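Local coordinates for DisA protein (PDB 6CCA) that probably transfers methyl groups to a carbon of the growing polyketide chain, as the gem-dimethylating methyltransferase of the disorazol assembly line, at residues A[210-213]-A[214-218]; A[264-267]-A[268-272]. One frame throughout, in Å; residues are numbered along the deposited sequence.

Contact 1: A[210-213]-A[214-218]; sequences LVFL and DARVP
R216 lays its aliphatic stem over one face of the F212 ring, one helical turn further along the chain. The touching atom is R216 CG, 3.4 Å from F212 CE1 and 3.7 Å from F212 CZ. The two side chains run side by side in the same direction. F212 has CG anti to its backbone N (chi1 -175°), and R216 has CG beside its own, which brings ring and stem together. The R216 chain then bends at chi2 and chi3. Its guanidinium therefore does not stack on the ring: the two planes stand 88° apart, and F212 CZ lies at the guanidinium edge. The charged end is held outside this turn, where R216 NH1 forms a salt bridge with D301. F30 adds a cation-pi contact. D301 probably offsets the charge of this buried arginine.

L213 CD2 and V217 CG2 meet at 4.3 Å, a light apolar touch between a buried leucine and a partly exposed valine. The solvent side belongs to the exposed D214 and P218. D214 CG sits 3.2 Å from L210 O, and the nearby carboxylate oxygens are not hydrogen-bonded to that carbonyl.

Backbone bonds follow the i to i+4 pattern, from D214 N to L210 O (2.9 Å) through V217 N to L213 O (2.9 Å). R216 N bonds F212 O and makes a second, weak bond to L213 O.

These are the last turns of helix 196-216, which run on into a 3-10 segment. F212, L213 and R216 pack on I226 of strand 226-231, and F212 meets W331 of strand 330-337 edge-to-face. L210 and L213 touch L246 of helix 239-246, while V211 rests on S37 and I41 of helix 34-41.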
loop_
_atom_site.group_PDB
_atom_site.type_symbol
_atom_site.label_atom_id
_atom_site.label_comp_id
_atom_site.label_asym_id
_atom_site.label_seq_id
_atom_site.Cartn_x
_atom_site.Cartn_y
_atom_site.Cartn_z
ATOM N N LEU A 210 9.600 -18.001 2.915
ATOM C CA LEU A 210 10.336 -19.212 2.696
ATOM C C LEU A 210 11.514 -19.309 3.646
ATOM O O LEU A 210 11.841 -20.411 4.132
ATOM C CB LEU A 210 10.776 -19.270 1.254
ATOM C CG LEU A 210 9.628 -19.547 0.271
ATOM C CD1 LEU A 210 10.139 -19.610 -1.137
ATOM C CD2 LEU A 210 8.865 -20.831 0.549
ATOM N N VAL A 211 12.139 -18.171 3.964
ATOM C CA VAL A 211 13.237 -18.193 4.959
ATOM C C VAL A 211 12.697 -18.576 6.325
ATOM O O VAL A 211 13.281 -19.391 7.092
ATOM C CB VAL A 211 13.969 -16.846 4.935
ATOM C CG1 VAL A 211 14.758 -16.579 6.220
ATOM C CG2 VAL A 211 14.807 -16.815 3.670
ATOM N N PHE A 212 11.524 -18.083 6.626
ATOM C CA PHE A 212 10.887 -18.462 7.886
ATOM C C PHE A 212 10.634 -19.958 7.935
ATOM O O PHE A 212 10.973 -20.637 8.940
ATOM C CB PHE A 212 9.581 -17.690 8.086
ATOM C CG PHE A 212 8.954 -17.946 9.404
ATOM C CD1 PHE A 212 8.160 -19.033 9.615
ATOM C CD2 PHE A 212 9.279 -17.123 10.484
ATOM C CE1 PHE A 212 7.605 -19.221 10.878
ATOM C CE2 PHE A 212 8.730 -17.308 11.728
ATOM C CZ PHE A 212 7.899 -18.381 11.923
ATOM N N LEU A 213 10.040 -20.479 6.893
ATOM C CA LEU A 213 9.708 -21.883 6.848
ATOM C C LEU A 213 10.960 -22.743 6.923
ATOM O O LEU A 213 10.976 -23.721 7.595
ATOM C CB LEU A 213 8.860 -22.231 5.631
ATOM C CG LEU A 213 7.431 -21.718 5.751
ATOM C CD1 LEU A 213 6.720 -21.610 4.430
ATOM C CD2 LEU A 213 6.628 -22.593 6.657
ATOM N N ASP A 214 11.991 -22.339 6.227
ATOM C CA ASP A 214 13.227 -23.100 6.232
ATOM C C ASP A 214 13.818 -23.177 7.611
ATOM O O ASP A 214 14.364 -24.149 7.965
ATOM C CB ASP A 214 14.255 -22.491 5.322
ATOM C CG ASP A 214 14.015 -22.801 3.893
ATOM O OD1 ASP A 214 13.261 -23.724 3.553
ATOM O OD2 ASP A 214 14.600 -22.077 3.106
ATOM N N ALA A 215 13.720 -22.119 8.369
ATOM C CA ALA A 215 14.178 -22.120 9.739
ATOM C C ALA A 215 13.364 -22.968 10.708
ATOM O O ALA A 215 13.910 -23.571 11.567
ATOM C CB ALA A 215 14.260 -20.712 10.259
ATOM N N ARG A 216 12.061 -22.990 10.563
ATOM C CA ARG A 216 11.203 -23.636 11.528
ATOM C C ARG A 216 10.891 -25.075 11.201
ATOM O O ARG A 216 10.731 -25.886 12.099
ATOM C CB ARG A 216 9.842 -22.947 11.581
ATOM C CG ARG A 216 9.864 -21.522 12.090
ATOM C CD ARG A 216 10.130 -21.337 13.572
ATOM N NE ARG A 216 9.712 -22.426 14.442
ATOM C CZ ARG A 216 8.479 -22.686 14.856
ATOM N NH1 ARG A 216 7.425 -21.945 14.471
ATOM N NH2 ARG A 216 8.311 -23.729 15.657
ATOM N N VAL A 217 10.712 -25.380 9.928
ATOM C CA VAL A 217 10.202 -26.714 9.538
ATOM C C VAL A 217 11.043 -27.826 10.157
ATOM O O VAL A 217 10.471 -28.777 10.713
ATOM C CB VAL A 217 10.108 -26.892 8.012
ATOM C CG1 VAL A 217 10.131 -28.349 7.580
ATOM C CG2 VAL A 217 8.817 -26.238 7.529
ATOM N N PRO A 218 12.369 -27.676 10.136
ATOM C CA PRO A 218 13.197 -28.748 10.699
ATOM C C PRO A 218 12.901 -29.076 12.140
ATOM O O PRO A 218 13.157 -30.201 12.544
ATOM C CB PRO A 218 14.615 -28.180 10.589
ATOM C CG PRO A 218 14.548 -27.435 9.304
ATOM C CD PRO A 218 13.214 -26.705 9.416
#

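Contact 2: A[264-267]-A[268-272]; sequences FTRY and GKRQY
The Y267 ring carries the R270 guanidinium over one face. R270 CZ is 4.4 Å from the ring centroid and 20° off the ring normal, offset toward the rim. This is a cation-pi contact between residues three apart on one helix. The planes are inclined by 43°, so the groups do not stack flat. The closest approach is R270 NH1 to Y267 CE2, at 3.5 Å. Within 268-272 the Q271 methylene CG sits 3.7 Å above the plane of the neighbouring Y272 ring, over its centre.

R270 holds CG beside its backbone N (chi1 -65°) and runs extended to NE, and this carries the guanidinium out to the tyrosine ring. Its other terminal nitrogen, NH2, is 3.7 Å from R266 CD. R266 and R270 lie side by side and point the same way. R266 bends at chi3, and its NE stays 5.0 Å from R270 NH2. R266 NH2 makes a weak hydrogen bond to H262 ND1.

The backbone below is regular helix. G268 N bonds F264 O, and the next three amides bond the carbonyls of T265, R266 and Y267. G268 is buried, with no side chain on the helix surface. T265 OG1 is hydrogen-bonded to H262 O.

The arginines and Y267 lie on the exposed side. Crystal packing touches Y267 and R270 and may influence their pose. Y272 is buried instead, its side chain turned roughly crosswise to those of Y267 and R270, against A240 and L243 of helix 239-246 and F281 of strand 279-281. Helix 262-272 is the crossover of a beta-alpha-beta unit between parallel strands 253-257 and 279-281, as in the Rossmann-like fold of class I methyltransferases.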
loop_
_atom_site.group_PDB
_atom_site.type_symbol
_atom_site.label_atom_id
_atom_site.label_comp_id
_atom_site.label_asym_id
_atom_site.label_seq_id
_atom_site.Cartn_x
_atom_site.Cartn_y
_atom_site.Cartn_z
ATOM N N PHE A 264 -15.097 -11.156 -1.014
ATOM C CA PHE A 264 -13.742 -11.391 -1.450
ATOM C C PHE A 264 -13.178 -12.716 -0.933
ATOM O O PHE A 264 -12.499 -13.395 -1.662
ATOM C CB PHE A 264 -12.808 -10.233 -1.091
ATOM C CG PHE A 264 -13.044 -8.965 -1.865
ATOM C CD1 PHE A 264 -13.837 -8.915 -3.022
ATOM C CD2 PHE A 264 -12.469 -7.817 -1.437
ATOM C CE1 PHE A 264 -14.011 -7.721 -3.716
ATOM C CE2 PHE A 264 -12.624 -6.619 -2.107
ATOM C CZ PHE A 264 -13.406 -6.570 -3.248
ATOM N N THR A 265 -13.478 -13.129 0.273
ATOM C CA THR A 265 -12.976 -14.387 0.755
ATOM C C THR A 265 -13.657 -15.560 0.020
ATOM O O THR A 265 -13.010 -16.527 -0.257
ATOM C CB THR A 265 -13.025 -14.505 2.318
ATOM O OG1 THR A 265 -14.342 -14.616 2.791
ATOM C CG2 THR A 265 -12.508 -13.238 2.963
ATOM N N ARG A 266 -14.941 -15.429 -0.297
ATOM C CA ARG A 266 -15.651 -16.478 -1.025
ATOM C C ARG A 266 -15.077 -16.676 -2.428
ATOM O O ARG A 266 -14.886 -17.804 -2.880
ATOM C CB ARG A 266 -17.145 -16.155 -1.109
ATOM C CG ARG A 266 -17.925 -17.068 -2.040
ATOM C CD ARG A 266 -19.317 -16.519 -2.311
ATOM N NE ARG A 266 -19.850 -15.791 -1.164
ATOM C CZ ARG A 266 -20.359 -14.565 -1.229
ATOM N NH1 ARG A 266 -20.404 -13.923 -2.388
ATOM N NH2 ARG A 266 -20.823 -13.978 -0.133
ATOM N N TYR A 267 -14.805 -15.566 -3.107
ATOM C CA TYR A 267 -14.266 -15.579 -4.451
ATOM C C TYR A 267 -12.863 -16.053 -4.471
ATOM O O TYR A 267 -12.441 -16.776 -5.379
ATOM C CB TYR A 267 -14.391 -14.225 -5.124
ATOM C CG TYR A 267 -15.750 -13.986 -5.700
ATOM C CD1 TYR A 267 -16.814 -13.512 -4.912
ATOM C CD2 TYR A 267 -16.006 -14.266 -7.026
ATOM C CE1 TYR A 267 -18.107 -13.289 -5.472
ATOM C CE2 TYR A 267 -17.255 -14.026 -7.577
ATOM C CZ TYR A 267 -18.296 -13.548 -6.815
ATOM O OH TYR A 267 -19.524 -13.361 -7.399
ATOM N N GLY A 268 -12.103 -15.726 -3.425
ATOM C CA GLY A 268 -10.841 -16.369 -3.261
ATOM C C GLY A 268 -10.909 -17.887 -3.064
ATOM O O GLY A 268 -10.057 -18.600 -3.542
ATOM N N LYS A 269 -11.835 -18.378 -2.281
ATOM C CA LYS A 269 -12.001 -19.807 -2.073
ATOM C C LYS A 269 -12.315 -20.501 -3.405
ATOM O O LYS A 269 -11.750 -21.547 -3.713
ATOM C CB LYS A 269 -13.068 -20.051 -1.067
ATOM C CG LYS A 269 -13.240 -21.530 -0.731
ATOM C CD LYS A 269 -14.184 -21.657 0.460
ATOM C CE LYS A 269 -13.915 -22.962 1.185
ATOM N NZ LYS A 269 -15.056 -23.013 2.130
ATOM N N ARG A 270 -13.225 -19.931 -4.176
ATOM C CA ARG A 270 -13.516 -20.449 -5.532
ATOM C C ARG A 270 -12.298 -20.566 -6.389
ATOM O O ARG A 270 -12.130 -21.538 -7.107
ATOM C CB ARG A 270 -14.478 -19.543 -6.275
ATOM C CG ARG A 270 -15.853 -19.461 -5.664
ATOM C CD ARG A 270 -16.830 -18.862 -6.691
ATOM N NE ARG A 270 -18.095 -18.561 -6.047
ATOM C CZ ARG A 270 -19.007 -17.727 -6.520
ATOM N NH1 ARG A 270 -18.850 -17.128 -7.687
ATOM N NH2 ARG A 270 -20.096 -17.507 -5.802
ATOM N N GLN A 271 -11.425 -19.551 -6.331
ATOM C CA GLN A 271 -10.318 -19.471 -7.229
ATOM C C GLN A 271 -9.138 -20.321 -6.820
ATOM O O GLN A 271 -8.503 -21.040 -7.646
ATOM C CB GLN A 271 -9.936 -17.981 -7.407
ATOM C CG GLN A 271 -8.822 -17.789 -8.437
ATOM C CD GLN A 271 -8.650 -16.311 -8.825
ATOM O OE1 GLN A 271 -9.164 -15.383 -8.175
ATOM N NE2 GLN A 271 -7.957 -16.109 -9.880
ATOM N N TYR A 272 -8.805 -20.266 -5.522
ATOM C CA TYR A 272 -7.601 -20.901 -5.009
ATOM C C TYR A 272 -7.816 -22.133 -4.169
ATOM O O TYR A 272 -6.895 -22.879 -3.992
ATOM C CB TYR A 272 -6.827 -19.867 -4.163
ATOM C CG TYR A 272 -6.461 -18.658 -5.034
ATOM C CD1 TYR A 272 -5.552 -18.795 -6.090
ATOM C CD2 TYR A 272 -6.978 -17.384 -4.778
ATOM C CE1 TYR A 272 -5.228 -17.706 -6.895
ATOM C CE2 TYR A 272 -6.685 -16.290 -5.615
ATOM C CZ TYR A 272 -5.799 -16.468 -6.663
ATOM O OH TYR A 272 -5.480 -15.392 -7.479
#

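Contact 1 closes before contact 2 opens along the chain. Their centres are 27 Å apart and their nearest atoms about 16 Å apart, so they do not touch. Both are turns of helices that pack on the same mixed sheet. Helix 239-246 is a shared neighbour of the two. The arginine over a ring is buried in contact 1 and exposed in contact 2. F264 of contact 2 touches T235, in the glycine-rich loop after strand 226-231, and D259, just after strand 253-257. In class I methyltransferases both places usually border the S-adenosylmethionine site, consistent with contact 2 lying near the cofactor. No such link is evident for contact 1.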